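Local coordinates for tumour necrosis factor receptor (Ectromelia virus, PDB 3ON9), which probably binds host tumour necrosis factor and CC and CXC chemokines outside the cell, the chemokines through its beta-sandwich SECRET domain, thereby blunting immune defence, at residues F6-K20 with E37-F51. Numbering follows the deposited sequence.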
loop_
_atom_site.group_PDB
_atom_site.type_symbol
_atom_site.label_atom_id
_atom_site.label_comp_id
_atom_site.label_asym_id
_atom_site.label_seq_id
_atom_site.Cartn_x
_atom_site.Cartn_y
_atom_site.Cartn_z
ATOM N N PHE A 6 -4.788 4.027 16.364
ATOM C CA PHE A 6 -5.357 4.079 15.018
ATOM C C PHE A 6 -6.446 3.025 14.829
ATOM O O PHE A 6 -6.376 1.942 15.415
ATOM C CB PHE A 6 -4.267 3.971 13.940
ATOM C CG PHE A 6 -3.522 2.649 13.924
ATOM C CD1 PHE A 6 -4.016 1.564 13.211
ATOM C CD2 PHE A 6 -2.307 2.515 14.582
ATOM C CE1 PHE A 6 -3.326 0.349 13.177
ATOM C CE2 PHE A 6 -1.617 1.309 14.552
ATOM C CZ PHE A 6 -2.124 0.229 13.839
ATOM N N ASN A 7 -7.466 3.363 14.048
ATOM C CA ASN A 7 -8.502 2.404 13.677
ATOM C C ASN A 7 -8.608 2.253 12.166
ATOM O O ASN A 7 -9.527 1.616 11.668
ATOM C CB ASN A 7 -9.875 2.777 14.273
ATOM C CG ASN A 7 -10.299 4.197 13.945
ATOM O OD1 ASN A 7 -9.581 4.927 13.282
ATOM N ND2 ASN A 7 -11.478 4.589 14.411
ATOM N N SER A 8 -7.660 2.855 11.449
ATOM C CA SER A 8 -7.705 2.874 9.991
ATOM C C SER A 8 -6.303 2.709 9.425
ATOM O O SER A 8 -5.380 3.380 9.875
ATOM C CB SER A 8 -8.263 4.220 9.516
ATOM O OG SER A 8 -8.185 4.341 8.105
ATOM N N ILE A 9 -6.145 1.819 8.445
ATOM C CA ILE A 9 -4.882 1.702 7.717
ATOM C C ILE A 9 -5.172 1.824 6.231
ATOM O O ILE A 9 -6.080 1.171 5.708
ATOM C CB ILE A 9 -4.138 0.359 7.958
ATOM C CG1 ILE A 9 -4.081 0.009 9.442
ATOM C CG2 ILE A 9 -2.710 0.442 7.412
ATOM C CD1 ILE A 9 -3.420 -1.347 9.724
ATOM N N ASP A 10 -4.383 2.667 5.572
ATOM C CA ASP A 10 -4.494 2.948 4.155
ATOM C C ASP A 10 -3.128 2.640 3.567
ATOM O O ASP A 10 -2.110 3.088 4.087
ATOM C CB ASP A 10 -4.873 4.429 3.972
ATOM C CG ASP A 10 -4.510 4.975 2.603
ATOM O OD1 ASP A 10 -5.331 4.832 1.678
ATOM O OD2 ASP A 10 -3.413 5.568 2.475
ATOM N N VAL A 11 -3.100 1.818 2.523
ATOM C CA VAL A 11 -1.869 1.522 1.815
ATOM C C VAL A 11 -2.076 1.923 0.364
ATOM O O VAL A 11 -3.041 1.498 -0.260
ATOM C CB VAL A 11 -1.509 0.018 1.918
ATOM C CG1 VAL A 11 -0.246 -0.277 1.115
ATOM C CG2 VAL A 11 -1.321 -0.383 3.374
ATOM N N GLU A 12 -1.190 2.772 -0.157
ATOM C CA GLU A 12 -1.268 3.233 -1.537
ATOM C C GLU A 12 0.020 2.907 -2.249
ATOM O O GLU A 12 1.103 3.105 -1.699
ATOM C CB GLU A 12 -1.462 4.748 -1.602
ATOM C CG GLU A 12 -2.695 5.256 -0.906
ATOM C CD GLU A 12 -2.593 6.739 -0.588
ATOM O OE1 GLU A 12 -2.461 7.553 -1.533
ATOM O OE2 GLU A 12 -2.635 7.086 0.610
ATOM N N ILE A 13 -0.103 2.428 -3.480
ATOM C CA ILE A 13 1.055 2.151 -4.313
ATOM C C ILE A 13 0.850 2.786 -5.687
ATOM O O ILE A 13 -0.061 2.406 -6.429
ATOM C CB ILE A 13 1.293 0.614 -4.470
ATOM C CG1 ILE A 13 1.275 -0.108 -3.108
ATOM C CG2 ILE A 13 2.615 0.352 -5.176
ATOM C CD1 ILE A 13 -0.098 -0.679 -2.695
ATOM N N ASN A 14 1.694 3.758 -6.038
ATOM C CA ASN A 14 1.572 4.422 -7.334
ATOM C C ASN A 14 2.763 4.046 -8.199
ATOM O O ASN A 14 3.879 3.976 -7.704
ATOM C CB ASN A 14 1.450 5.939 -7.148
ATOM C CG ASN A 14 0.232 6.306 -6.330
ATOM O OD1 ASN A 14 -0.789 5.619 -6.397
ATOM N ND2 ASN A 14 0.334 7.364 -5.531
ATOM N N MET A 15 2.517 3.752 -9.471
ATOM C CA MET A 15 3.527 3.089 -10.293
ATOM C C MET A 15 3.572 3.630 -11.716
ATOM O O MET A 15 2.538 3.939 -12.299
ATOM C CB MET A 15 3.241 1.580 -10.352
ATOM C CG MET A 15 3.207 0.917 -8.982
ATOM S SD MET A 15 2.873 -0.854 -9.080
ATOM C CE MET A 15 1.127 -0.834 -9.500
ATOM N N TYR A 16 4.774 3.724 -12.273
ATOM C CA TYR A 16 4.943 4.120 -13.662
ATOM C C TYR A 16 6.224 3.505 -14.203
ATOM O O TYR A 16 7.235 3.510 -13.522
ATOM C CB TYR A 16 5.030 5.647 -13.768
ATOM C CG TYR A 16 4.975 6.141 -15.191
ATOM C CD1 TYR A 16 3.769 6.516 -15.765
ATOM C CD2 TYR A 16 6.119 6.198 -15.968
ATOM C CE1 TYR A 16 3.706 6.943 -17.080
ATOM C CE2 TYR A 16 6.064 6.631 -17.281
ATOM C CZ TYR A 16 4.858 7.003 -17.822
ATOM O OH TYR A 16 4.807 7.433 -19.126
ATOM N N PRO A 17 6.183 2.951 -15.426
ATOM C CA PRO A 17 5.007 2.792 -16.282
ATOM C C PRO A 17 4.379 1.409 -16.113
ATOM O O PRO A 17 5.090 0.434 -15.843
ATOM C CB PRO A 17 5.591 2.860 -17.698
ATOM C CG PRO A 17 7.040 2.403 -17.538
ATOM C CD PRO A 17 7.404 2.431 -16.070
ATOM N N VAL A 18 3.065 1.326 -16.281
ATOM C CA VAL A 18 2.409 0.023 -16.355
ATOM C C VAL A 18 1.883 -0.196 -17.763
ATOM O O VAL A 18 1.541 0.762 -18.472
ATOM C CB VAL A 18 1.279 -0.166 -15.308
ATOM C CG1 VAL A 18 1.850 -0.074 -13.893
ATOM C CG2 VAL A 18 0.149 0.837 -15.504
ATOM N N ASN A 19 1.851 -1.460 -18.176
ATOM C CA ASN A 19 1.419 -1.834 -19.511
ATOM C C ASN A 19 0.102 -2.595 -19.515
ATOM O O ASN A 19 -0.450 -2.867 -20.582
ATOM C CB ASN A 19 2.476 -2.713 -20.162
ATOM C CG ASN A 19 3.803 -2.017 -20.289
ATOM O OD1 ASN A 19 3.932 -1.045 -21.033
ATOM N ND2 ASN A 19 4.805 -2.508 -19.564
ATOM N N LYS A 20 -0.377 -2.957 -18.329
ATOM C CA LYS A 20 -1.590 -3.760 -18.196
ATOM C C LYS A 20 -2.607 -3.054 -17.322
ATOM O O LYS A 20 -2.244 -2.412 -16.330
ATOM C CB LYS A 20 -1.270 -5.117 -17.568
ATOM C CG LYS A 20 -0.165 -5.907 -18.245
ATOM C CD LYS A 20 -0.491 -6.212 -19.685
ATOM C CE LYS A 20 0.617 -7.042 -20.305
ATOM N NZ LYS A 20 0.326 -7.355 -21.727
ATOM N N GLU A 37 2.113 -8.568 -15.097
ATOM C CA GLU A 37 3.483 -8.023 -15.067
ATOM C C GLU A 37 3.948 -7.555 -13.682
ATOM O O GLU A 37 5.147 -7.377 -13.457
ATOM C CB GLU A 37 3.645 -6.884 -16.083
ATOM C CG GLU A 37 2.908 -5.625 -15.669
ATOM C CD GLU A 37 3.053 -4.480 -16.656
ATOM O OE1 GLU A 37 3.837 -4.581 -17.622
ATOM O OE2 GLU A 37 2.356 -3.472 -16.452
ATOM N N LEU A 38 3.007 -7.357 -12.761
ATOM C CA LEU A 38 3.330 -6.838 -11.427
ATOM C C LEU A 38 2.438 -7.476 -10.381
ATOM O O LEU A 38 1.243 -7.626 -10.605
ATOM C CB LEU A 38 3.118 -5.313 -11.380
ATOM C CG LEU A 38 4.251 -4.448 -11.930
ATOM C CD1 LEU A 38 3.729 -3.079 -12.374
ATOM C CD2 LEU A 38 5.357 -4.303 -10.909
ATOM N N THR A 39 3.008 -7.842 -9.232
ATOM C CA THR A 39 2.190 -8.327 -8.123
ATOM C C THR A 39 2.534 -7.507 -6.887
ATOM O O THR A 39 3.708 -7.299 -6.576
ATOM C CB THR A 39 2.436 -9.810 -7.812
ATOM O OG1 THR A 39 2.171 -10.596 -8.983
ATOM C CG2 THR A 39 1.510 -10.282 -6.673
ATOM N N ILE A 40 1.501 -7.032 -6.207
ATOM C CA ILE A 40 1.681 -6.324 -4.944
ATOM C C ILE A 40 1.122 -7.212 -3.838
ATOM O O ILE A 40 -0.055 -7.581 -3.868
ATOM C CB ILE A 40 0.952 -4.979 -4.932
ATOM C CG1 ILE A 40 1.376 -4.126 -6.135
ATOM C CG2 ILE A 40 1.222 -4.250 -3.609
ATOM C CD1 ILE A 40 0.496 -2.904 -6.359
ATOM N N THR A 41 1.976 -7.546 -2.872
ATOM C CA THR A 41 1.623 -8.450 -1.774
ATOM C C THR A 41 1.735 -7.731 -0.434
ATOM O O THR A 41 2.789 -7.188 -0.078
ATOM C CB THR A 41 2.527 -9.705 -1.764
ATOM O OG1 THR A 41 2.422 -10.376 -3.026
ATOM C CG2 THR A 41 2.134 -10.667 -0.635
ATOM N N LEU A 42 0.624 -7.719 0.295
ATOM C CA LEU A 42 0.524 -7.057 1.582
ATOM C C LEU A 42 0.251 -8.037 2.725
ATOM O O LEU A 42 -0.712 -8.797 2.679
ATOM C CB LEU A 42 -0.621 -6.044 1.540
ATOM C CG LEU A 42 -1.097 -5.502 2.889
ATOM C CD1 LEU A 42 -0.081 -4.557 3.521
ATOM C CD2 LEU A 42 -2.435 -4.816 2.698
ATOM N N THR A 43 1.078 -7.999 3.758
ATOM C CA THR A 43 0.725 -8.670 5.015
ATOM C C THR A 43 0.536 -7.651 6.144
ATOM O O THR A 43 0.946 -6.493 6.048
ATOM C CB THR A 43 1.722 -9.771 5.430
ATOM O OG1 THR A 43 2.994 -9.195 5.726
ATOM C CG2 THR A 43 1.880 -10.814 4.322
ATOM N N HIS A 44 -0.100 -8.096 7.215
ATOM C CA HIS A 44 -0.574 -7.183 8.242
ATOM C C HIS A 44 -0.697 -7.906 9.570
ATOM O O HIS A 44 -1.687 -7.742 10.288
ATOM C CB HIS A 44 -1.927 -6.628 7.817
ATOM C CG HIS A 44 -2.893 -7.690 7.397
ATOM N ND1 HIS A 44 -3.067 -8.076 6.084
ATOM C CD2 HIS A 44 -3.705 -8.483 8.136
ATOM C CE1 HIS A 44 -3.960 -9.052 6.031
ATOM N NE2 HIS A 44 -4.366 -9.314 7.262
ATOM N N GLU A 45 0.317 -8.702 9.902
ATOM C CA GLU A 45 0.290 -9.498 11.129
ATOM C C GLU A 45 0.186 -8.622 12.373
ATOM O O GLU A 45 0.915 -7.642 12.515
ATOM C CB GLU A 45 1.517 -10.412 11.229
ATOM C CG GLU A 45 1.517 -11.281 12.491
ATOM C CD GLU A 45 2.602 -12.341 12.493
ATOM O OE1 GLU A 45 3.400 -12.376 11.542
ATOM O OE2 GLU A 45 2.656 -13.145 13.447
ATOM N N ASP A 46 -0.731 -8.993 13.270
ATOM C CA ASP A 46 -0.949 -8.305 14.545
ATOM C C ASP A 46 -1.556 -6.905 14.394
ATOM O O ASP A 46 -1.601 -6.133 15.361
ATOM C CB ASP A 46 0.333 -8.267 15.391
ATOM C CG ASP A 46 0.746 -9.641 15.879
ATOM O OD1 ASP A 46 -0.147 -10.454 16.178
ATOM O OD2 ASP A 46 1.958 -9.918 15.959
ATOM N N CYS A 47 -2.034 -6.588 13.191
ATOM C CA CYS A 47 -2.780 -5.348 12.963
ATOM C C CYS A 47 -4.254 -5.676 13.148
ATOM O O CYS A 47 -4.766 -6.580 12.507
ATOM C CB CYS A 47 -2.568 -4.833 11.537
ATOM S SG CYS A 47 -0.840 -4.612 11.097
ATOM N N THR A 48 -4.934 -4.940 14.020
ATOM C CA THR A 48 -6.319 -5.272 14.343
ATOM C C THR A 48 -7.295 -4.872 13.223
ATOM O O THR A 48 -8.140 -5.664 12.831
ATOM C CB THR A 48 -6.773 -4.656 15.692
ATOM O OG1 THR A 48 -5.716 -4.752 16.655
ATOM C CG2 THR A 48 -8.001 -5.405 16.226
ATOM N N PRO A 49 -7.175 -3.644 12.687
ATOM C CA PRO A 49 -8.127 -3.253 11.636
ATOM C C PRO A 49 -8.016 -4.183 10.440
ATOM O O PRO A 49 -6.897 -4.436 9.980
ATOM C CB PRO A 49 -7.652 -1.851 11.245
ATOM C CG PRO A 49 -6.978 -1.338 12.520
ATOM C CD PRO A 49 -6.266 -2.540 13.055
ATOM N N VAL A 50 -9.147 -4.686 9.950
ATOM C CA VAL A 50 -9.130 -5.696 8.880
ATOM C C VAL A 50 -9.178 -5.063 7.489
ATOM O O VAL A 50 -9.935 -4.123 7.229
ATOM C CB VAL A 50 -10.223 -6.784 9.065
ATOM C CG1 VAL A 50 -10.055 -7.472 10.418
ATOM C CG2 VAL A 50 -11.603 -6.197 8.940
ATOM N N PHE A 51 -8.336 -5.569 6.598
ATOM C CA PHE A 51 -8.337 -5.059 5.239
ATOM C C PHE A 51 -9.549 -5.591 4.487
ATOM O O PHE A 51 -9.797 -6.801 4.476
ATOM C CB PHE A 51 -7.029 -5.406 4.536
ATOM C CG PHE A 51 -5.892 -4.517 4.944
ATOM C CD1 PHE A 51 -5.650 -3.330 4.263
ATOM C CD2 PHE A 51 -5.102 -4.834 6.036
ATOM C CE1 PHE A 51 -4.610 -2.487 4.649
ATOM C CE2 PHE A 51 -4.062 -4.002 6.433
ATOM C CZ PHE A 51 -3.820 -2.818 5.743
#
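I13 and I40 meet tip to tip in the core of the SECRET domain's beta-sandwich, where strand 8-16 of one sheet faces strand 38-45 of the other, nearly antiparallel at 162° and 10.2 Å between axes. Alternation turns I9, V11, I13 and M15 inward, branched or flexible apolar side chains suited to packing between the sheets. CD1 of I13 lies 3.9 Å from CG2 of I40. M15, bent at its thioether, brings CE to 3.8 Å from CD1 of I40, while its SD approaches CD1 of L38. Toward the other end F51 takes over: its ring carries CD2 of L42 over the centre of one face, 3.7 Å above the plane, and its CZ touches CG2 of I9 at 3.8 Å. CG of P49 meets CE1 of F6, and C47, disulfide-bonded to C81, sets CB against CD1 of I9. L85 of strand 82-89 touches both I13 and I40. Just before strand 38-45, E37, its chain straight beyond CG (chi2 180°), carries its carboxylate across to N19. Two oxygens suit two donors, both met through syn lone pairs: OE1 accepts ND2 of N19 at 3.0 Å, and OE2 its backbone N at 2.7 Å, nearly straight at 171°.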